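Local coordinates for extracellular invertase (Aspergillus kawachii, PDB 5XHA), which probably hydrolyses sucrose and other beta-fructofuranosides to release fructose, as a secreted enzyme of glycoside hydrolase family 32, at residues 125-130 with 280-285; 165-170 with 198-203; 246-251 with 271-276; 93-98 with 119-124. One frame throughout, in Å; residues are numbered along the deposited sequence.

All four contacts belong to the family 32 catalytic part of the chain and lie on the same side of its centre. The centre of contact 3 lies nearest, about 13 Å from the chain's centre, and all its touching residues are buried; paired strands there bring two acidic side chains to the bound sugars. Contact 2, also mostly buried, joins strands 166-176 and 191-199; its Arg170 forms a salt bridge with Glu248 of contact 3. Contacts 1 and 4 lie nearer the surface, share the loop between strands 112-118 and 134-140, and meet through His124 and Thr284. Contact 1 is held by polar bonds, whereas contact 4 is apolar with no hydrogen bond across it.

Contact 1: residues 125-130 with 280-285; sequences WSIPYT and VPQLTS. With FRU (beta-D-fructofuranose), chain D.
The indole NE1 of Trp125 donates to Thr284 OG1 at 2.9 Å, with the hydroxyl almost in the ring plane and an N-H...O angle of 154°. One residue on, Ser126 OG accepts the backbone N-H of Gln282, N to OG 2.7 Å. The apolar part is small: Ile127 CG2 rests on Gln282 CG at 3.9 Å.

The benzo side of the same indole reaches the fructose of chain D, whose C4 sits at the ring edge, 3.7 Å from Trp125 CE3. The first torsion (chi1 62°) places the indole with Ser126 CB over part of one face, and Phe245 stacks on the ring.

Further out, a type II turn from Val280 to Leu283 presents the N-H of Gln282 to the serine. His124 bridges both bonds, its ND1 paired with Ser126 OG and its NE2 with Thr284 OG1. Two loops between strands of the family 32 beta-propeller, 112-118 to 134-140 and 265-274 to 286-298, thus meet beside a bound fructose. Thr284 OG1 also binds Glu273, a ligand of the chain C fructose; these bonds would limit rotation of the hydroxyl and hold the indole and the His124 ring in place.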
# COMPACT_ATOMS: atom_id res chain seq x y z
N TRP A 125 9.96 -16.95 4.77
CA TRP A 125 8.92 -17.94 4.53
C TRP A 125 8.53 -18.71 5.82
O TRP A 125 7.42 -19.17 5.94
CB TRP A 125 9.32 -18.92 3.42
CG TRP A 125 10.55 -19.72 3.74
CD1 TRP A 125 11.82 -19.45 3.34
CD2 TRP A 125 10.62 -20.90 4.54
NE1 TRP A 125 12.68 -20.40 3.83
CE2 TRP A 125 11.97 -21.31 4.57
CE3 TRP A 125 9.66 -21.67 5.23
CZ2 TRP A 125 12.40 -22.43 5.28
CZ3 TRP A 125 10.09 -22.79 5.92
CH2 TRP A 125 11.44 -23.16 5.95
N SER A 126 9.45 -18.84 6.76
CA SER A 126 9.28 -19.69 7.94
C SER A 126 8.53 -19.03 9.09
O SER A 126 8.29 -19.69 10.08
CB SER A 126 10.66 -20.11 8.47
OG SER A 126 11.40 -19.00 8.96
N ILE A 127 8.24 -17.74 8.97
CA ILE A 127 7.59 -16.98 10.03
C ILE A 127 6.33 -16.32 9.50
O ILE A 127 6.13 -16.27 8.30
CB ILE A 127 8.52 -15.91 10.64
CG1 ILE A 127 8.97 -14.89 9.59
CG2 ILE A 127 9.73 -16.57 11.28
CD1 ILE A 127 9.68 -13.69 10.17
N PRO A 128 5.47 -15.81 10.41
CA PRO A 128 4.29 -15.13 9.91
C PRO A 128 4.64 -13.89 9.06
O PRO A 128 5.59 -13.16 9.35
CB PRO A 128 3.52 -14.76 11.19
CG PRO A 128 4.00 -15.74 12.22
CD PRO A 128 5.45 -15.96 11.88
N TYR A 129 3.88 -13.67 8.00
CA TYR A 129 4.17 -12.57 7.09
C TYR A 129 3.56 -11.27 7.61
O TYR A 129 2.39 -11.24 7.96
CB TYR A 129 3.57 -12.89 5.72
CG TYR A 129 4.03 -12.00 4.60
CD1 TYR A 129 5.20 -12.26 3.91
CD2 TYR A 129 3.28 -10.90 4.22
CE1 TYR A 129 5.62 -11.45 2.88
CE2 TYR A 129 3.69 -10.09 3.19
CZ TYR A 129 4.86 -10.36 2.51
OH TYR A 129 5.25 -9.54 1.47
N THR A 130 4.34 -10.19 7.66
CA THR A 130 3.81 -8.89 8.04
C THR A 130 3.10 -8.25 6.84
O THR A 130 3.69 -8.05 5.79
CB THR A 130 4.91 -7.96 8.57
OG1 THR A 130 5.41 -8.53 9.76
CG2 THR A 130 4.37 -6.57 8.91
N VAL A 280 14.21 -24.33 11.22
CA VAL A 280 14.84 -23.34 12.11
C VAL A 280 14.31 -21.96 11.70
O VAL A 280 14.43 -21.58 10.54
CB VAL A 280 16.38 -23.39 12.01
CG1 VAL A 280 17.03 -22.30 12.87
CG2 VAL A 280 16.90 -24.78 12.39
N PRO A 281 13.69 -21.22 12.65
CA PRO A 281 13.05 -19.95 12.29
C PRO A 281 14.00 -18.98 11.59
O PRO A 281 15.13 -18.80 12.03
CB PRO A 281 12.62 -19.38 13.65
CG PRO A 281 12.39 -20.59 14.51
CD PRO A 281 13.43 -21.57 14.06
N GLN A 282 13.53 -18.38 10.50
CA GLN A 282 14.29 -17.42 9.72
C GLN A 282 15.56 -17.97 9.04
O GLN A 282 16.36 -17.20 8.53
CB GLN A 282 14.65 -16.19 10.56
CG GLN A 282 13.42 -15.47 11.07
CD GLN A 282 13.72 -14.08 11.59
OE1 GLN A 282 14.30 -13.26 10.89
NE2 GLN A 282 13.31 -13.82 12.80
N LEU A 283 15.73 -19.28 9.00
CA LEU A 283 16.89 -19.88 8.35
C LEU A 283 16.46 -20.64 7.12
O LEU A 283 15.65 -21.54 7.22
CB LEU A 283 17.63 -20.85 9.29
CG LEU A 283 18.90 -21.48 8.70
CD1 LEU A 283 19.93 -20.40 8.39
CD2 LEU A 283 19.50 -22.56 9.60
N THR A 284 16.99 -20.24 5.96
CA THR A 284 16.94 -21.06 4.74
C THR A 284 18.28 -21.78 4.67
O THR A 284 19.31 -21.14 4.56
CB THR A 284 16.74 -20.21 3.46
OG1 THR A 284 15.42 -19.65 3.46
CG2 THR A 284 16.93 -21.06 2.21
N SER A 285 18.26 -23.10 4.72
CA SER A 285 19.52 -23.86 4.82
C SER A 285 19.97 -24.35 3.46
O SER A 285 21.15 -24.65 3.27
CB SER A 285 19.38 -25.03 5.80
OG SER A 285 18.38 -25.91 5.33
C1 FRU D . 3.30 -23.50 7.26
C2 FRU D . 4.56 -24.04 6.61
C3 FRU D . 5.75 -23.22 7.12
C4 FRU D . 6.14 -22.38 5.93
C5 FRU D . 5.16 -22.67 4.79
C6 FRU D . 5.81 -22.90 3.42
O1 FRU D . 3.17 -22.09 6.99
O2 FRU D . 4.70 -25.44 6.87
O3 FRU D . 6.84 -24.02 7.59
O4 FRU D . 6.10 -21.01 6.34
O5 FRU D . 4.42 -23.83 5.20
O6 FRU D . 4.84 -23.17 2.38

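Contact 2: residues 165-170 with 198-203; sequences NVTAFR and GLHEKG. With FRU (beta-D-fructofuranose), chain D; FRU (beta-D-fructofuranose), chain B; FRU (beta-D-fructofuranose), chain C.
Backbone bonds define the pairing of Val166 with Leu199, a non-hydrogen-bonded antiparallel pair flanked by two bonds. His200 N donates to Asn165 O at 2.9 Å, and Thr167 N reaches Gly198 O, also at 2.9 Å.

Packing is centred on the imidazole of His200. The methyl CG2 of Thr167 stands squarely over one ring face, 3.8 Å from the centroid, in a CH-pi contact. The threonine's chi1 of 43° points OG1 the other way, to Asn246 OD1. Asn165 crosses the histidine at about a right angle, its OD1 3.3 Å from His200 CD2. Apart from the ring, Val166 CG1 meets Leu199 CD2 at 3.8 Å.

These strands form part of one blade of the five-bladed beta-propeller of family 32. A classic beta bulge, in which Lys202 and Gly203 both face Leu199, turns the chain into the next strand.

Sugar contacts come from both segments. At the edge of the imidazole, ND1 of His200 donates to O1 of the chain D fructose at 3.0 Å. Arg170, opening the Arg-Asp-Pro motif of the family, sends NE to O3 of the chain B fructose at 2.9 Å and forms salt bridges with Glu248 and Glu134.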
# COMPACT_ATOMS: atom_id res chain seq x y z
N ASN A 165 -2.38 -15.56 2.14
CA ASN A 165 -1.40 -15.62 3.22
C ASN A 165 -0.06 -16.03 2.60
O ASN A 165 0.36 -17.20 2.65
CB ASN A 165 -1.89 -16.64 4.26
CG ASN A 165 -1.00 -16.72 5.49
OD1 ASN A 165 -0.13 -15.89 5.73
ND2 ASN A 165 -1.22 -17.75 6.28
N VAL A 166 0.61 -15.06 1.97
CA VAL A 166 1.85 -15.32 1.26
C VAL A 166 3.03 -15.57 2.21
O VAL A 166 3.10 -15.00 3.29
CB VAL A 166 2.22 -14.14 0.33
CG1 VAL A 166 1.19 -13.94 -0.76
CG2 VAL A 166 2.40 -12.86 1.14
N THR A 167 3.94 -16.44 1.77
CA THR A 167 5.25 -16.64 2.40
C THR A 167 6.23 -15.53 2.01
O THR A 167 7.15 -15.22 2.75
CB THR A 167 5.89 -17.95 1.92
OG1 THR A 167 5.71 -18.08 0.51
CG2 THR A 167 5.28 -19.14 2.63
N ALA A 168 5.99 -14.98 0.82
CA ALA A 168 6.84 -14.00 0.16
C ALA A 168 6.09 -13.47 -1.05
O ALA A 168 5.21 -14.15 -1.58
CB ALA A 168 8.13 -14.66 -0.29
N PHE A 169 6.46 -12.28 -1.49
CA PHE A 169 5.78 -11.59 -2.60
C PHE A 169 6.71 -10.53 -3.20
O PHE A 169 6.56 -9.34 -2.96
CB PHE A 169 4.48 -10.98 -2.10
CG PHE A 169 3.59 -10.41 -3.19
CD1 PHE A 169 2.94 -11.24 -4.07
CD2 PHE A 169 3.36 -9.04 -3.27
CE1 PHE A 169 2.12 -10.72 -5.06
CE2 PHE A 169 2.53 -8.51 -4.25
CZ PHE A 169 1.91 -9.36 -5.15
N ARG A 170 7.69 -10.99 -3.98
CA ARG A 170 8.77 -10.13 -4.46
C ARG A 170 9.40 -10.57 -5.77
O ARG A 170 9.09 -11.64 -6.31
CB ARG A 170 9.86 -10.04 -3.40
CG ARG A 170 10.41 -11.36 -2.92
CD ARG A 170 11.60 -11.17 -1.96
NE ARG A 170 12.04 -12.44 -1.38
CZ ARG A 170 11.54 -13.02 -0.29
NH1 ARG A 170 10.57 -12.43 0.41
NH2 ARG A 170 12.01 -14.21 0.12
N GLY A 198 5.04 -17.72 -2.55
CA GLY A 198 4.25 -18.89 -2.20
C GLY A 198 3.17 -18.53 -1.20
O GLY A 198 3.02 -17.37 -0.85
N LEU A 199 2.44 -19.55 -0.75
CA LEU A 199 1.39 -19.40 0.26
C LEU A 199 1.64 -20.36 1.43
O LEU A 199 1.98 -21.51 1.22
CB LEU A 199 0.02 -19.68 -0.35
CG LEU A 199 -0.40 -18.76 -1.48
CD1 LEU A 199 -1.69 -19.26 -2.12
CD2 LEU A 199 -0.58 -17.35 -0.95
N HIS A 200 1.48 -19.86 2.64
CA HIS A 200 1.58 -20.68 3.85
C HIS A 200 0.57 -21.83 3.78
O HIS A 200 -0.56 -21.65 3.30
CB HIS A 200 1.32 -19.82 5.10
CG HIS A 200 2.43 -18.88 5.44
ND1 HIS A 200 3.51 -19.26 6.21
CD2 HIS A 200 2.65 -17.58 5.12
CE1 HIS A 200 4.34 -18.24 6.34
NE2 HIS A 200 3.84 -17.21 5.69
N GLU A 201 0.99 -23.02 4.22
CA GLU A 201 0.12 -24.22 4.22
C GLU A 201 -0.31 -24.66 2.84
O GLU A 201 -1.27 -25.40 2.72
CB GLU A 201 -1.18 -24.02 5.04
CG GLU A 201 -1.09 -23.14 6.27
CD GLU A 201 0.01 -23.57 7.19
OE1 GLU A 201 0.26 -24.79 7.24
OE2 GLU A 201 0.62 -22.69 7.83
N LYS A 202 0.34 -24.19 1.79
CA LYS A 202 0.00 -24.65 0.45
C LYS A 202 1.28 -24.97 -0.29
O LYS A 202 1.49 -26.11 -0.68
CB LYS A 202 -0.84 -23.63 -0.32
CG LYS A 202 -2.24 -23.39 0.22
CD LYS A 202 -3.20 -23.05 -0.92
CE LYS A 202 -4.23 -21.97 -0.57
NZ LYS A 202 -5.41 -22.49 0.18
N GLY A 203 2.14 -23.96 -0.51
CA GLY A 203 3.44 -24.19 -1.12
C GLY A 203 3.90 -23.06 -2.01
O GLY A 203 3.20 -22.06 -2.18
C1 FRU D . 3.30 -23.50 7.26
C2 FRU D . 4.56 -24.04 6.61
C3 FRU D . 5.75 -23.22 7.12
C4 FRU D . 6.14 -22.38 5.93
C5 FRU D . 5.16 -22.67 4.79
C6 FRU D . 5.81 -22.90 3.42
O1 FRU D . 3.17 -22.09 6.99
O2 FRU D . 4.70 -25.44 6.87
O3 FRU D . 6.84 -24.02 7.59
O4 FRU D . 6.10 -21.01 6.34
O5 FRU D . 4.42 -23.83 5.20
O6 FRU D . 4.84 -23.17 2.38
C1 FRU B . 17.22 -13.87 -2.94
C2 FRU B . 16.53 -12.61 -2.34
C3 FRU B . 15.47 -12.05 -3.30
C4 FRU B . 15.37 -10.59 -2.84
C5 FRU B . 16.80 -10.26 -2.43
C6 FRU B . 16.90 -9.40 -1.17
O1 FRU B . 18.57 -14.03 -2.48
O3 FRU B . 14.23 -12.77 -3.28
O4 FRU B . 14.92 -9.69 -3.84
O5 FRU B . 17.47 -11.52 -2.22
O6 FRU B . 18.26 -9.33 -0.70
C1 FRU C . 16.68 -13.62 -0.08
C2 FRU C . 16.28 -13.39 1.40
C3 FRU C . 15.29 -14.42 1.99
C4 FRU C . 14.62 -13.63 3.11
C5 FRU C . 14.84 -12.15 2.75
C6 FRU C . 15.63 -11.39 3.81
O1 FRU C . 15.92 -12.85 -1.03
O2 FRU C . 17.48 -13.40 2.18
O3 FRU C . 15.86 -15.64 2.53
O4 FRU C . 13.24 -13.99 3.21
O5 FRU C . 15.62 -12.12 1.55
O6 FRU C . 14.84 -10.30 4.24

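Contact 3: residues 246-251 with 271-276; sequences NFETGN and GTEGSD. With FRU (beta-D-fructofuranose), chain C; FRU (beta-D-fructofuranose), chain B.
The carboxylates of Glu248 and Glu273 stack, their planes only 14° apart although the two side chains cross at about a right angle; Glu248 OE2 and Glu273 OE2 are 3.2 Å apart. At the rim of the Glu273 group stands the amide of Asn246, turned 66° against it. Asn246 ND2 donates to the anti lone pair of Glu273 OE2 at 3.0 Å, the acceptor lying 20° out of the amide plane. Asn246 runs alongside Glu273, pointing the same way, with its OD1 held by Thr167. On the far face of the sheet Phe247 and Thr272 lie side by side; CG2 of the threonine touches the ring obliquely, 3.8 Å from Phe247 CD1, and the ring also meets Trp226.

Strand pairing sets these positions. Glu248 and Gly271 form an antiparallel hydrogen-bonded pair, with Glu248 N to Gly271 O at 2.9 Å, and Glu273 N is bonded to Asn246 O. Strands 247-248 and 265-274 belong to one sheet of the family 32 beta-propeller, and the two acids line its sugar-binding pocket, consistent with the active site.

The sugars lie beyond the stacked acids. O3 of the chain C fructose donates to Glu273 OE1 at 2.8 Å, and a water hydrogen-bonded to that hydroxyl donates to Glu248 OE1. Glu248 OE2 lies 2.8 Å from O1 of the chain C fructose, the oxygen that joins this sugar to C2 of the chain B fructose. With Tyr319 on Glu248 OE1, and Arg170 and Thr284 close by, several bonds hold both acids toward the link between the two fructose units.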
# COMPACT_ATOMS: atom_id res chain seq x y z
N ASN A 246 9.63 -22.01 -0.67
CA ASN A 246 9.35 -20.69 -1.25
C ASN A 246 10.12 -20.52 -2.55
O ASN A 246 11.23 -21.00 -2.65
CB ASN A 246 9.74 -19.59 -0.25
CG ASN A 246 9.28 -18.21 -0.68
OD1 ASN A 246 8.09 -17.98 -0.84
ND2 ASN A 246 10.24 -17.29 -0.86
N PHE A 247 9.52 -19.85 -3.55
CA PHE A 247 10.21 -19.52 -4.79
C PHE A 247 10.70 -18.07 -4.75
O PHE A 247 9.98 -17.18 -4.32
CB PHE A 247 9.31 -19.65 -6.04
CG PHE A 247 8.97 -21.07 -6.44
CD1 PHE A 247 9.66 -22.18 -5.95
CD2 PHE A 247 7.96 -21.29 -7.36
CE1 PHE A 247 9.32 -23.45 -6.35
CE2 PHE A 247 7.62 -22.57 -7.77
CZ PHE A 247 8.30 -23.65 -7.25
N GLU A 248 11.92 -17.85 -5.22
CA GLU A 248 12.49 -16.52 -5.38
C GLU A 248 12.98 -16.33 -6.82
O GLU A 248 13.19 -17.31 -7.55
CB GLU A 248 13.65 -16.31 -4.40
CG GLU A 248 13.24 -16.48 -2.95
CD GLU A 248 14.33 -16.08 -1.98
OE1 GLU A 248 15.35 -16.79 -1.91
OE2 GLU A 248 14.14 -15.05 -1.30
N THR A 249 13.15 -15.07 -7.20
CA THR A 249 13.82 -14.67 -8.43
C THR A 249 13.37 -15.37 -9.70
O THR A 249 14.19 -15.69 -10.58
CB THR A 249 15.37 -14.74 -8.30
OG1 THR A 249 15.81 -16.10 -8.15
CG2 THR A 249 15.82 -13.93 -7.10
N GLY A 250 12.05 -15.58 -9.83
CA GLY A 250 11.49 -16.24 -11.00
C GLY A 250 11.76 -15.42 -12.25
O GLY A 250 11.43 -14.24 -12.28
N ASN A 251 12.40 -16.04 -13.24
CA ASN A 251 12.54 -15.47 -14.58
C ASN A 251 11.69 -16.31 -15.53
O ASN A 251 11.62 -17.51 -15.36
CB ASN A 251 13.97 -15.57 -15.10
CG ASN A 251 14.97 -14.70 -14.34
OD1 ASN A 251 14.82 -14.34 -13.16
ND2 ASN A 251 16.03 -14.41 -15.01
N GLY A 271 15.04 -19.55 -7.75
CA GLY A 271 15.66 -20.03 -6.54
C GLY A 271 14.58 -20.69 -5.70
O GLY A 271 13.44 -20.22 -5.68
N THR A 272 14.92 -21.80 -5.04
CA THR A 272 14.02 -22.36 -4.03
C THR A 272 14.71 -22.34 -2.68
O THR A 272 15.91 -22.62 -2.59
CB THR A 272 13.53 -23.80 -4.36
OG1 THR A 272 14.58 -24.75 -4.16
CG2 THR A 272 13.06 -23.87 -5.79
N GLU A 273 13.95 -21.96 -1.65
CA GLU A 273 14.41 -21.89 -0.28
C GLU A 273 13.99 -23.15 0.46
O GLU A 273 12.79 -23.38 0.70
CB GLU A 273 13.81 -20.68 0.42
CG GLU A 273 14.15 -19.35 -0.22
CD GLU A 273 13.87 -18.19 0.71
OE1 GLU A 273 14.61 -18.04 1.71
OE2 GLU A 273 12.88 -17.47 0.45
N GLY A 274 14.99 -23.95 0.82
CA GLY A 274 14.80 -25.24 1.47
C GLY A 274 15.27 -25.25 2.91
O GLY A 274 15.88 -24.30 3.40
N SER A 275 14.98 -26.37 3.58
CA SER A 275 15.23 -26.53 5.00
C SER A 275 15.12 -28.01 5.36
O SER A 275 14.34 -28.73 4.76
CB SER A 275 14.18 -25.75 5.78
OG SER A 275 14.28 -25.96 7.17
N ASP A 276 15.89 -28.45 6.35
CA ASP A 276 15.63 -29.74 6.99
C ASP A 276 14.48 -29.54 7.93
O ASP A 276 14.11 -28.40 8.23
CB ASP A 276 16.83 -30.22 7.79
CG ASP A 276 18.06 -30.34 6.95
OD1 ASP A 276 18.01 -31.06 5.93
OD2 ASP A 276 19.06 -29.70 7.32
C1 FRU C . 16.68 -13.62 -0.08
C2 FRU C . 16.28 -13.39 1.40
C3 FRU C . 15.29 -14.42 1.99
C4 FRU C . 14.62 -13.63 3.11
C5 FRU C . 14.84 -12.15 2.75
C6 FRU C . 15.63 -11.39 3.81
O1 FRU C . 15.92 -12.85 -1.03
O2 FRU C . 17.48 -13.40 2.18
O3 FRU C . 15.86 -15.64 2.53
O4 FRU C . 13.24 -13.99 3.21
O5 FRU C . 15.62 -12.12 1.55
O6 FRU C . 14.84 -10.30 4.24
C1 FRU B . 17.22 -13.87 -2.94
C2 FRU B . 16.53 -12.61 -2.34
C3 FRU B . 15.47 -12.05 -3.30
C4 FRU B . 15.37 -10.59 -2.84
C5 FRU B . 16.80 -10.26 -2.43
C6 FRU B . 16.90 -9.40 -1.17
O1 FRU B . 18.57 -14.03 -2.48
O3 FRU B . 14.23 -12.77 -3.28
O4 FRU B . 14.92 -9.69 -3.84
O5 FRU B . 17.47 -11.52 -2.22
O6 FRU B . 18.26 -9.33 -0.70
O HOH W 1 17.13 -16.66 0.12

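Contact 4: residues 93-98 with 119-124; sequences DPVAVF and SYLPIH. With FRU (beta-D-fructofuranose), chain C; FRU (beta-D-fructofuranose), chain B.
Phe98 faces Ile123 across the pocket wall, the two side chains coming from opposite directions. From the start the phenylalanine is in contact with sugar: its CB is 3.4 Å from O4 of the chain B fructose. The first torsion (chi1 -74°) sets CG beside the backbone N, and the second (chi2 -5°) turns a face of the ring to C6 of this fructose, which lies toward the rim, 3.6 Å from Phe98 CD1. On the other side of the ring's outline, CE2 meets Ile123 CD1 at 3.9 Å. At the tip, CZ is 3.8 Å from O6 of the chain C fructose and looser against Leu121 CD2. Arg170 packs against both Phe98 and Ile123.

Nearer the surface the packing continues through Val95. The Val95 and Leu121 side chains cross obliquely, CG1 of the valine reaching CD1 of the leucine at 3.3 Å, closer than usual for two methyl groups. The other branch, CG2, lies on the carbonyl of Ser119. Pro94 completes the row, its ring carbon CD 3.4 Å from Ser119 OG.

Backbone features shape both sides. Val95 and Ala96 both face Val118 in a classic beta bulge where strand 96-103 begins, and a cis peptide precedes Pro122. Past it, the carbonyl of Ile123 accepts a hydrogen bond from O4 of the chain C fructose, O to O4 2.6 Å. Tyr120 OH is bonded to Asn92 of the second subunit. Both segments belong to one blade of the five-bladed family 32 propeller and here line the sugar pocket, in keeping with an active site at one end of the central cavity.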
# COMPACT_ATOMS: atom_id res chain seq x y z
N ASP A 93 9.31 2.55 -0.03
CA ASP A 93 10.39 1.63 0.29
C ASP A 93 11.26 2.15 1.44
O ASP A 93 12.49 2.20 1.32
CB ASP A 93 11.24 1.33 -0.97
CG ASP A 93 11.71 2.58 -1.70
OD1 ASP A 93 11.60 3.71 -1.16
OD2 ASP A 93 12.24 2.43 -2.83
N PRO A 94 10.63 2.52 2.56
CA PRO A 94 11.39 3.14 3.64
C PRO A 94 12.47 2.24 4.22
O PRO A 94 13.47 2.74 4.71
CB PRO A 94 10.32 3.45 4.69
CG PRO A 94 9.26 2.42 4.44
CD PRO A 94 9.24 2.27 2.95
N VAL A 95 12.30 0.92 4.15
CA VAL A 95 13.24 -0.00 4.78
C VAL A 95 14.18 -0.68 3.78
O VAL A 95 15.36 -0.84 4.07
CB VAL A 95 12.46 -1.02 5.64
CG1 VAL A 95 13.33 -2.19 6.06
CG2 VAL A 95 11.90 -0.31 6.87
N ALA A 96 13.69 -1.11 2.63
CA ALA A 96 14.59 -1.80 1.70
C ALA A 96 14.11 -1.76 0.27
O ALA A 96 12.92 -1.52 -0.00
CB ALA A 96 14.83 -3.23 2.16
N VAL A 97 15.06 -1.94 -0.64
CA VAL A 97 14.82 -2.14 -2.05
C VAL A 97 15.27 -3.55 -2.39
O VAL A 97 16.45 -3.87 -2.29
CB VAL A 97 15.63 -1.16 -2.90
CG1 VAL A 97 15.55 -1.52 -4.37
CG2 VAL A 97 15.13 0.26 -2.67
N PHE A 98 14.32 -4.38 -2.81
CA PHE A 98 14.63 -5.72 -3.27
C PHE A 98 14.63 -5.74 -4.82
O PHE A 98 14.52 -4.69 -5.46
CB PHE A 98 13.61 -6.72 -2.68
CG PHE A 98 13.76 -7.04 -1.20
CD1 PHE A 98 14.80 -6.55 -0.42
CD2 PHE A 98 12.85 -7.89 -0.60
CE1 PHE A 98 14.91 -6.88 0.93
CE2 PHE A 98 12.95 -8.22 0.75
CZ PHE A 98 14.00 -7.72 1.51
N SER A 119 8.71 -2.19 3.23
CA SER A 119 8.31 -1.29 4.30
C SER A 119 8.42 -1.89 5.72
O SER A 119 8.32 -1.15 6.70
CB SER A 119 6.87 -0.85 4.06
OG SER A 119 6.78 -0.13 2.84
N TYR A 120 8.55 -3.21 5.83
CA TYR A 120 8.61 -3.91 7.13
C TYR A 120 9.54 -5.10 7.02
O TYR A 120 9.53 -5.82 6.02
CB TYR A 120 7.22 -4.38 7.60
CG TYR A 120 6.25 -3.24 7.82
CD1 TYR A 120 6.21 -2.53 9.03
CD2 TYR A 120 5.40 -2.83 6.80
CE1 TYR A 120 5.36 -1.44 9.19
CE2 TYR A 120 4.54 -1.76 6.96
CZ TYR A 120 4.53 -1.06 8.16
OH TYR A 120 3.66 0.01 8.32
N LEU A 121 10.35 -5.30 8.06
CA LEU A 121 11.23 -6.46 8.19
C LEU A 121 10.98 -7.02 9.59
O LEU A 121 10.50 -6.30 10.45
CB LEU A 121 12.69 -6.06 8.02
CG LEU A 121 13.16 -5.74 6.60
CD1 LEU A 121 14.59 -5.20 6.58
CD2 LEU A 121 13.06 -6.97 5.71
N PRO A 122 11.30 -8.30 9.84
CA PRO A 122 11.86 -9.30 8.96
C PRO A 122 10.84 -9.89 7.99
O PRO A 122 9.65 -9.81 8.23
CB PRO A 122 12.36 -10.38 9.93
CG PRO A 122 11.45 -10.27 11.10
CD PRO A 122 11.19 -8.79 11.24
N ILE A 123 11.34 -10.48 6.91
CA ILE A 123 10.52 -11.18 5.95
C ILE A 123 11.17 -12.55 5.73
O ILE A 123 12.31 -12.62 5.26
CB ILE A 123 10.48 -10.44 4.60
CG1 ILE A 123 9.91 -9.03 4.76
CG2 ILE A 123 9.68 -11.25 3.60
CD1 ILE A 123 10.23 -8.12 3.58
N HIS A 124 10.46 -13.62 6.06
CA HIS A 124 10.94 -14.97 5.77
C HIS A 124 9.79 -15.96 5.64
O HIS A 124 8.76 -15.83 6.30
CB HIS A 124 11.97 -15.44 6.82
CG HIS A 124 12.84 -16.58 6.36
ND1 HIS A 124 12.64 -17.88 6.77
CD2 HIS A 124 13.90 -16.61 5.52
CE1 HIS A 124 13.53 -18.66 6.19
NE2 HIS A 124 14.32 -17.92 5.44
C1 FRU C . 16.68 -13.62 -0.08
C2 FRU C . 16.28 -13.39 1.40
C3 FRU C . 15.29 -14.42 1.99
C4 FRU C . 14.62 -13.63 3.11
C5 FRU C . 14.84 -12.15 2.75
C6 FRU C . 15.63 -11.39 3.81
O1 FRU C . 15.92 -12.85 -1.03
O2 FRU C . 17.48 -13.40 2.18
O3 FRU C . 15.86 -15.64 2.53
O4 FRU C . 13.24 -13.99 3.21
O5 FRU C . 15.62 -12.12 1.55
O6 FRU C . 14.84 -10.30 4.24
C1 FRU B . 17.22 -13.87 -2.94
C2 FRU B . 16.53 -12.61 -2.34
C3 FRU B . 15.47 -12.05 -3.30
C4 FRU B . 15.37 -10.59 -2.84
C5 FRU B . 16.80 -10.26 -2.43
C6 FRU B . 16.90 -9.40 -1.17
O1 FRU B . 18.57 -14.03 -2.48
O3 FRU B . 14.23 -12.77 -3.28
O4 FRU B . 14.92 -9.69 -3.84
O5 FRU B . 17.47 -11.52 -2.22
O6 FRU B . 18.26 -9.33 -0.70